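Local coordinates for protein 2-C-methyl-D-erythritol 4-phosphate cytidylyltransferase (Thermus thermophilus HB8, PDB 2PX7) that probably catalyses the transfer of a cytidylyl group from CTP to 2-C-methyl-D-erythritol 4-phosphate, a step of isoprenoid biosynthesis by the DXP pathway, at residues V26-P31 / A66-A71; V109-V114 / Q171-A176. All coordinates share one frame; numbering follows the deposited sequence.

Contact 1. Residues V26-P31 / A66-A71; sequences VSVLIP and AEVLVA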
ATOM      1  N   VAL A  26      14.985  24.576  -2.765  1.00 47.65           N
ATOM      2  CA  VAL A  26      13.943  25.692  -2.941  1.00 45.12           C
ATOM      3  C   VAL A  26      12.703  25.774  -1.914  1.00 43.17           C
ATOM      4  O   VAL A  26      12.945  25.793  -0.725  1.00 42.75           O
ATOM      5  CB  VAL A  26      13.590  26.000  -4.451  1.00 45.63           C
ATOM      6  CG1 VAL A  26      14.506  27.078  -5.002  1.00 47.27           C
ATOM      7  CG2 VAL A  26      13.704  24.784  -5.344  1.00 46.96           C
ATOM      8  N   SER A  27      11.423  25.840  -2.311  1.00 40.87           N
ATOM      9  CA  SER A  27      10.322  26.116  -1.295  1.00 39.14           C
ATOM     10  C   SER A  27       9.334  24.981  -0.781  1.00 37.57           C
ATOM     11  O   SER A  27       8.449  24.541  -1.500  1.00 36.82           O
ATOM     12  CB  SER A  27       9.524  27.336  -1.756  1.00 40.28           C
ATOM     13  OG  SER A  27       8.980  28.077  -0.684  1.00 40.47           O
ATOM     14  N   VAL A  28       9.453  24.553   0.478  1.00 35.11           N
ATOM     15  CA  VAL A  28       8.729  23.362   0.971  1.00 33.70           C
ATOM     16  C   VAL A  28       7.549  23.704   1.899  1.00 31.89           C
ATOM     17  O   VAL A  28       7.731  24.385   2.912  1.00 31.46           O
ATOM     18  CB  VAL A  28       9.695  22.359   1.698  1.00 32.95           C
ATOM     19  CG1 VAL A  28       8.934  21.204   2.278  1.00 32.92           C
ATOM     20  CG2 VAL A  28      10.797  21.853   0.755  1.00 32.26           C
ATOM     21  N   LEU A  29       6.349  23.227   1.559  1.00 29.47           N
ATOM     22  CA  LEU A  29       5.157  23.499   2.380  1.00 27.94           C
ATOM     23  C   LEU A  29       4.691  22.244   3.079  1.00 27.44           C
ATOM     24  O   LEU A  29       4.424  21.241   2.422  1.00 27.03           O
ATOM     25  CB  LEU A  29       4.009  24.103   1.547  1.00 27.46           C
ATOM     26  CG  LEU A  29       4.388  25.137   0.475  1.00 27.19           C
ATOM     27  CD1 LEU A  29       3.130  25.661  -0.248  1.00 26.15           C
ATOM     28  CD2 LEU A  29       5.164  26.291   1.107  1.00 28.16           C
ATOM     29  N   ILE A  30       4.602  22.315   4.407  1.00 27.14           N
ATOM     30  CA  ILE A  30       4.168  21.206   5.253  1.00 28.15           C
ATOM     31  C   ILE A  30       2.835  21.526   5.973  1.00 29.17           C
ATOM     32  O   ILE A  30       2.844  22.043   7.098  1.00 29.12           O
ATOM     33  CB  ILE A  30       5.276  20.819   6.307  1.00 27.81           C
ATOM     34  CG1 ILE A  30       6.678  20.655   5.668  1.00 26.50           C
ATOM     35  CG2 ILE A  30       4.841  19.642   7.203  1.00 27.34           C
ATOM     36  CD1 ILE A  30       6.854  19.546   4.557  1.00 25.29           C
ATOM     37  N   PRO A  31       1.686  21.201   5.339  1.00 30.59           N
ATOM     38  CA  PRO A  31       0.376  21.471   5.965  1.00 32.10           C
ATOM     39  C   PRO A  31       0.032  20.486   7.074  1.00 33.90           C
ATOM     40  O   PRO A  31      -0.851  19.665   6.896  1.00 34.95           O
ATOM     41  CB  PRO A  31      -0.610  21.317   4.795  1.00 32.03           C
ATOM     42  CG  PRO A  31       0.068  20.275   3.874  1.00 30.41           C
ATOM     43  CD  PRO A  31       1.549  20.562   4.005  1.00 31.02           C
ATOM     44  N   ALA A  66      15.778  25.464   0.521  1.00 37.83           N
ATOM     45  CA  ALA A  66      16.062  26.860   0.860  1.00 37.54           C
ATOM     46  C   ALA A  66      15.072  27.435   1.894  1.00 37.07           C
ATOM     47  O   ALA A  66      15.441  28.281   2.702  1.00 36.73           O
ATOM     48  CB  ALA A  66      16.121  27.729  -0.407  1.00 37.28           C
ATOM     49  N   GLU A  67      13.829  26.946   1.878  1.00 36.59           N
ATOM     50  CA  GLU A  67      12.760  27.451   2.757  1.00 35.68           C
ATOM     51  C   GLU A  67      11.762  26.331   3.092  1.00 34.84           C
ATOM     52  O   GLU A  67      11.233  25.667   2.189  1.00 34.75           O
ATOM     53  CB  GLU A  67      12.049  28.621   2.064  1.00 35.66           C
ATOM     54  CG  GLU A  67      10.864  29.215   2.817  1.00 35.91           C
ATOM     55  CD  GLU A  67      10.190  30.348   2.042  1.00 36.59           C
ATOM     56  OE1 GLU A  67       9.592  30.093   0.971  1.00 35.03           O
ATOM     57  OE2 GLU A  67      10.247  31.502   2.523  1.00 39.21           O
ATOM     58  N   VAL A  68      11.544  26.097   4.382  1.00 33.91           N
ATOM     59  CA  VAL A  68      10.532  25.157   4.855  1.00 33.18           C
ATOM     60  C   VAL A  68       9.478  25.940   5.657  1.00 33.04           C
ATOM     61  O   VAL A  68       9.807  26.674   6.601  1.00 32.88           O
ATOM     62  CB  VAL A  68      11.123  24.009   5.710  1.00 33.19           C
ATOM     63  CG1 VAL A  68      10.039  22.989   6.088  1.00 32.28           C
ATOM     64  CG2 VAL A  68      12.300  23.307   4.987  1.00 33.24           C
ATOM     65  N   LEU A  69       8.219  25.790   5.254  1.00 31.96           N
ATOM     66  CA  LEU A  69       7.093  26.460   5.908  1.00 31.06           C
ATOM     67  C   LEU A  69       6.141  25.403   6.427  1.00 30.48           C
ATOM     68  O   LEU A  69       5.733  24.504   5.685  1.00 29.46           O
ATOM     69  CB  LEU A  69       6.384  27.382   4.916  1.00 31.19           C
ATOM     70  CG  LEU A  69       7.208  28.535   4.325  1.00 32.52           C
ATOM     71  CD1 LEU A  69       6.601  29.028   3.035  1.00 31.83           C
ATOM     72  CD2 LEU A  69       7.318  29.705   5.316  1.00 33.28           C
ATOM     73  N   VAL A  70       5.805  25.507   7.706  1.00 30.21           N
ATOM     74  CA  VAL A  70       5.025  24.492   8.406  1.00 30.49           C
ATOM     75  C   VAL A  70       3.764  25.106   9.003  1.00 31.53           C
ATOM     76  O   VAL A  70       3.819  26.172   9.628  1.00 31.50           O
ATOM     77  CB  VAL A  70       5.848  23.830   9.546  1.00 30.37           C
ATOM     78  CG1 VAL A  70       5.019  22.753  10.283  1.00 28.85           C
ATOM     79  CG2 VAL A  70       7.150  23.234   9.000  1.00 29.80           C
ATOM     80  N   ALA A  71       2.640  24.420   8.814  1.00 31.93           N
ATOM     81  CA  ALA A  71       1.373  24.809   9.409  1.00 32.89           C
ATOM     82  C   ALA A  71       1.088  23.924  10.606  1.00 34.17           C
ATOM     83  O   ALA A  71       1.192  22.695  10.508  1.00 34.83           O
ATOM     84  CB  ALA A  71       0.253  24.693   8.398  1.00 32.77           C
TER
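Val26 O receives Glu67 N at 3.0 Å in a bent bond (143° at the hydrogen). Ser27 meets the same glutamate by side chain: OG donates to Glu67 OE1 over 2.7 Å, and OE1 receives it on its anti lone pair, the one turned away from OE2. With CG opposite the backbone N (chi1 177°) and an extended chain beyond it, Glu67 carries its carboxylate alongside Ser27, where OE1 also accepts the backbone N of Ser105. An alanine at Glu67 would remove this carboxylate, which would probably leave both Ser27 OG and Ser105 N without their acceptor. At Val28 the parallel ladder straightens: its N donates to Glu67 O at 2.7 Å, and its O accepts Leu69 N. Strand 27-31, helix 54-61 and strand 67-72 form a beta-alpha-beta crossover of the Rossmann-like nucleotidyltransferase fold, the helix packing on the face that carries Val28, Ile30, Val68 and Val70. Leu29 belongs to the other face; it runs beside Leu69 in the same direction, CD2 to CD1 at 3.6 Å. Ile30 N continues the ladder to Leu69 O, and Ile30 O accepts Ala71 N. The CG1 branch of Ile30, placed beside its own backbone N, slants across Val68 to touch its CG1 at 4.1 Å, while Ile30 CB meets Val70 CG2. Pro31 has no N-H to offer; its CA rests against Ala71 CB at 4.0 Å, and both residues touch Ser96 of helix 93-103.

Contact 2. Residues V109-V114 / Q171-A176; sequences VLVHDV and QGFFTA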
ATOM      1  N   VAL A 109       7.567  24.951  -5.567  1.00 29.46           N
ATOM      2  CA  VAL A 109       7.119  24.448  -4.264  1.00 28.19           C
ATOM      3  C   VAL A 109       7.043  22.936  -4.219  1.00 27.27           C
ATOM      4  O   VAL A 109       6.676  22.311  -5.193  1.00 26.69           O
ATOM      5  CB  VAL A 109       5.722  24.996  -3.803  1.00 27.94           C
ATOM      6  CG1 VAL A 109       5.849  26.356  -3.250  1.00 30.27           C
ATOM      7  CG2 VAL A 109       4.655  24.938  -4.941  1.00 27.32           C
ATOM      8  N   LEU A 110       7.356  22.374  -3.055  1.00 26.96           N
ATOM      9  CA  LEU A 110       7.037  20.983  -2.749  1.00 27.29           C
ATOM     10  C   LEU A 110       6.054  20.975  -1.594  1.00 27.22           C
ATOM     11  O   LEU A 110       6.246  21.681  -0.599  1.00 27.45           O
ATOM     12  CB  LEU A 110       8.291  20.191  -2.392  1.00 27.23           C
ATOM     13  CG  LEU A 110       9.332  19.976  -3.505  1.00 29.18           C
ATOM     14  CD1 LEU A 110      10.629  19.437  -2.918  1.00 27.87           C
ATOM     15  CD2 LEU A 110       8.820  19.026  -4.621  1.00 30.57           C
ATOM     16  N   VAL A 111       4.975  20.221  -1.745  1.00 26.63           N
ATOM     17  CA  VAL A 111       3.977  20.119  -0.696  1.00 26.32           C
ATOM     18  C   VAL A 111       3.975  18.677  -0.174  1.00 26.93           C
ATOM     19  O   VAL A 111       3.825  17.731  -0.954  1.00 26.76           O
ATOM     20  CB  VAL A 111       2.565  20.470  -1.212  1.00 26.15           C
ATOM     21  CG1 VAL A 111       1.593  20.632  -0.031  1.00 23.90           C
ATOM     22  CG2 VAL A 111       2.608  21.735  -2.085  1.00 26.41           C
ATOM     23  N   HIS A 112       4.139  18.520   1.134  1.00 26.65           N
ATOM     24  CA  HIS A 112       4.344  17.201   1.701  1.00 28.05           C
ATOM     25  C   HIS A 112       3.491  16.917   2.932  1.00 28.31           C
ATOM     26  O   HIS A 112       3.345  17.767   3.794  1.00 28.24           O
ATOM     27  CB  HIS A 112       5.832  16.971   2.008  1.00 27.70           C
ATOM     28  CG  HIS A 112       6.132  15.584   2.482  1.00 28.50           C
ATOM     29  ND1 HIS A 112       5.995  14.476   1.674  1.00 29.28           N
ATOM     30  CD2 HIS A 112       6.535  15.122   3.690  1.00 28.41           C
ATOM     31  CE1 HIS A 112       6.315  13.392   2.359  1.00 29.17           C
ATOM     32  NE2 HIS A 112       6.643  13.756   3.588  1.00 28.83           N
ATOM     33  N   ASP A 113       2.913  15.713   2.972  1.00 29.90           N
ATOM     34  CA  ASP A 113       2.173  15.209   4.115  1.00 31.60           C
ATOM     35  C   ASP A 113       3.136  14.829   5.204  1.00 31.22           C
ATOM     36  O   ASP A 113       3.995  13.997   4.967  1.00 31.84           O
ATOM     37  CB  ASP A 113       1.452  13.915   3.758  1.00 32.86           C
ATOM     38  CG  ASP A 113       0.319  14.118   2.828  1.00 39.26           C
ATOM     39  OD1 ASP A 113      -0.067  15.290   2.563  1.00 45.76           O
ATOM     40  OD2 ASP A 113      -0.198  13.077   2.338  1.00 45.40           O
ATOM     41  N   VAL A 114       2.967  15.397   6.398  1.00 31.19           N
ATOM     42  CA  VAL A 114       3.830  15.101   7.547  1.00 31.21           C
ATOM     43  C   VAL A 114       3.673  13.644   8.045  1.00 31.20           C
ATOM     44  O   VAL A 114       4.543  13.125   8.745  1.00 31.38           O
ATOM     45  CB  VAL A 114       3.607  16.152   8.710  1.00 31.63           C
ATOM     46  CG1 VAL A 114       2.361  15.820   9.529  1.00 30.25           C
ATOM     47  CG2 VAL A 114       4.833  16.252   9.610  1.00 31.48           C
ATOM     48  N   GLN A 171       4.331  16.569  -3.598  1.00 25.53           N
ATOM     49  CA  GLN A 171       3.887  17.010  -4.921  1.00 24.27           C
ATOM     50  C   GLN A 171       4.539  18.353  -5.262  1.00 24.75           C
ATOM     51  O   GLN A 171       4.578  19.258  -4.421  1.00 25.23           O
ATOM     52  CB  GLN A 171       2.354  17.087  -4.971  1.00 24.82           C
ATOM     53  CG  GLN A 171       1.668  15.811  -4.427  1.00 21.87           C
ATOM     54  CD  GLN A 171       0.213  15.711  -4.758  1.00 23.62           C
ATOM     55  OE1 GLN A 171      -0.439  16.693  -5.168  1.00 20.84           O
ATOM     56  NE2 GLN A 171      -0.321  14.494  -4.631  1.00 22.17           N
ATOM     57  N   GLY A 172       5.053  18.480  -6.487  1.00 24.45           N
ATOM     58  CA  GLY A 172       5.881  19.620  -6.878  1.00 23.73           C
ATOM     59  C   GLY A 172       5.188  20.476  -7.916  1.00 24.18           C
ATOM     60  O   GLY A 172       4.554  19.964  -8.813  1.00 23.69           O
ATOM     61  N   PHE A 173       5.298  21.793  -7.786  1.00 24.19           N
ATOM     62  CA  PHE A 173       4.595  22.703  -8.697  1.00 24.68           C
ATOM     63  C   PHE A 173       5.406  23.967  -8.876  1.00 24.90           C
ATOM     64  O   PHE A 173       6.165  24.339  -7.969  1.00 24.95           O
ATOM     65  CB  PHE A 173       3.205  23.078  -8.129  1.00 24.08           C
ATOM     66  CG  PHE A 173       2.324  21.887  -7.821  1.00 22.39           C
ATOM     67  CD1 PHE A 173       1.583  21.276  -8.824  1.00 23.69           C
ATOM     68  CD2 PHE A 173       2.234  21.395  -6.533  1.00 22.00           C
ATOM     69  CE1 PHE A 173       0.774  20.150  -8.552  1.00 21.85           C
ATOM     70  CE2 PHE A 173       1.438  20.282  -6.237  1.00 22.26           C
ATOM     71  CZ  PHE A 173       0.714  19.650  -7.262  1.00 21.55           C
ATOM     72  N   PHE A 174       5.243  24.633 -10.022  1.00 24.43           N
ATOM     73  CA  PHE A 174       5.550  26.071 -10.075  1.00 24.50           C
ATOM     74  C   PHE A 174       4.650  26.748  -9.031  1.00 24.67           C
ATOM     75  O   PHE A 174       3.440  26.518  -9.000  1.00 24.69           O
ATOM     76  CB  PHE A 174       5.278  26.670 -11.464  1.00 24.61           C
ATOM     77  CG  PHE A 174       6.108  26.060 -12.584  1.00 25.35           C
ATOM     78  CD1 PHE A 174       7.392  25.545 -12.340  1.00 27.28           C
ATOM     79  CD2 PHE A 174       5.623  26.037 -13.890  1.00 24.92           C
ATOM     80  CE1 PHE A 174       8.154  25.007 -13.379  1.00 26.06           C
ATOM     81  CE2 PHE A 174       6.377  25.478 -14.939  1.00 22.29           C
ATOM     82  CZ  PHE A 174       7.640  24.978 -14.679  1.00 24.89           C
ATOM     83  N   THR A 175       5.239  27.569  -8.167  1.00 25.04           N
ATOM     84  CA  THR A 175       4.490  28.289  -7.110  1.00 24.33           C
ATOM     85  C   THR A 175       3.334  29.115  -7.687  1.00 24.83           C
ATOM     86  O   THR A 175       2.218  29.082  -7.163  1.00 24.91           O
ATOM     87  CB  THR A 175       5.445  29.194  -6.317  1.00 24.15           C
ATOM     88  OG1 THR A 175       6.596  28.422  -5.947  1.00 24.31           O
ATOM     89  CG2 THR A 175       4.774  29.752  -5.059  1.00 22.88           C
ATOM     90  N   ALA A 176       3.605  29.817  -8.776  1.00 25.21           N
ATOM     91  CA  ALA A 176       2.600  30.634  -9.472  1.00 26.67           C
ATOM     92  C   ALA A 176       1.411  29.804  -9.979  1.00 26.87           C
ATOM     93  O   ALA A 176       0.269  30.267 -10.006  1.00 27.80           O
ATOM     94  CB  ALA A 176       3.246  31.349 -10.635  1.00 26.14           C
TER
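Val111 CG2 approaches the Phe173 ring at its edge, near the ring plane and 4.5 Å from CD2. Gln171 OE1 also lies at an edge, in plane, so both neighbours meet the ring's rim. The backbones form an antiparallel ladder in the middle of the mixed Rossmann-like sheet, where strand 165-174 runs against strand 108-111. Helix 195-201 adds Asp195 and Val199 as further contacts of Phe173. The flat amide of Gln171 is fixed against rotation by three bonds: OE1 accepts Ala196 N, and NE2 donates to Asp194 OD2 and Gln168 O. Val109 and Phe173 are a hydrogen-bonded pair: Val109 N reaches Phe173 O at 2.8 Å, almost straight at 174°, and Phe173 N returns to Val109 O at 3.0 Å. Val111 and Gln171 form the second such pair, each N bonded to the other's O. Between them Leu110 and Gly172 are a non-hydrogen-bonded pair with CA atoms 4.5 Å apart; on this face Leu110 bends its CD2 to within 3.8 Å of Gly172 CA. Past the ladder the first segment leaves the strand and reaches Asp113, which touches Lys217, a residue predicted to position MEP, and makes salt bridges with Arg93 and Arg116. At the opposite end Phe174 is the N-cap of helix 175-188. The two methyls of Val109 divide the work: chi1 of -79° sets CG2 between backbone N and carbonyl carbon, facing Phe173 O at 3.4 Å, and leaves CG1 to meet the first turn of that helix. Thr175, whose OG1 is bonded to Leu106 O, crosses Val109 at about a right angle, with OG1 3.5 Å from CG1.

In the fold
Contact 1 closes before contact 2 opens along the chain, yet their centres lie only 8 Å apart in one mixed sheet. Strands 27-31 and 108-111 are neighbours there, and the four strands run in the order 67-72, 27-31, 108-111 and 165-174, the last antiparallel to the others. Probable hydrogen bonds join the contacts directly: Ser27 O lies 2.9 Å from Leu110 N, and Leu29 N is 2.7 Å from Leu110 O. Pro31 also packs on His112 O. The C-terminal end of strand 27-31 and the loop after strand 108-111 lie near Lys217, predicted to position MEP (Pro31 about 9 Å away between side chains), consistent with an active site at this edge of the sheet.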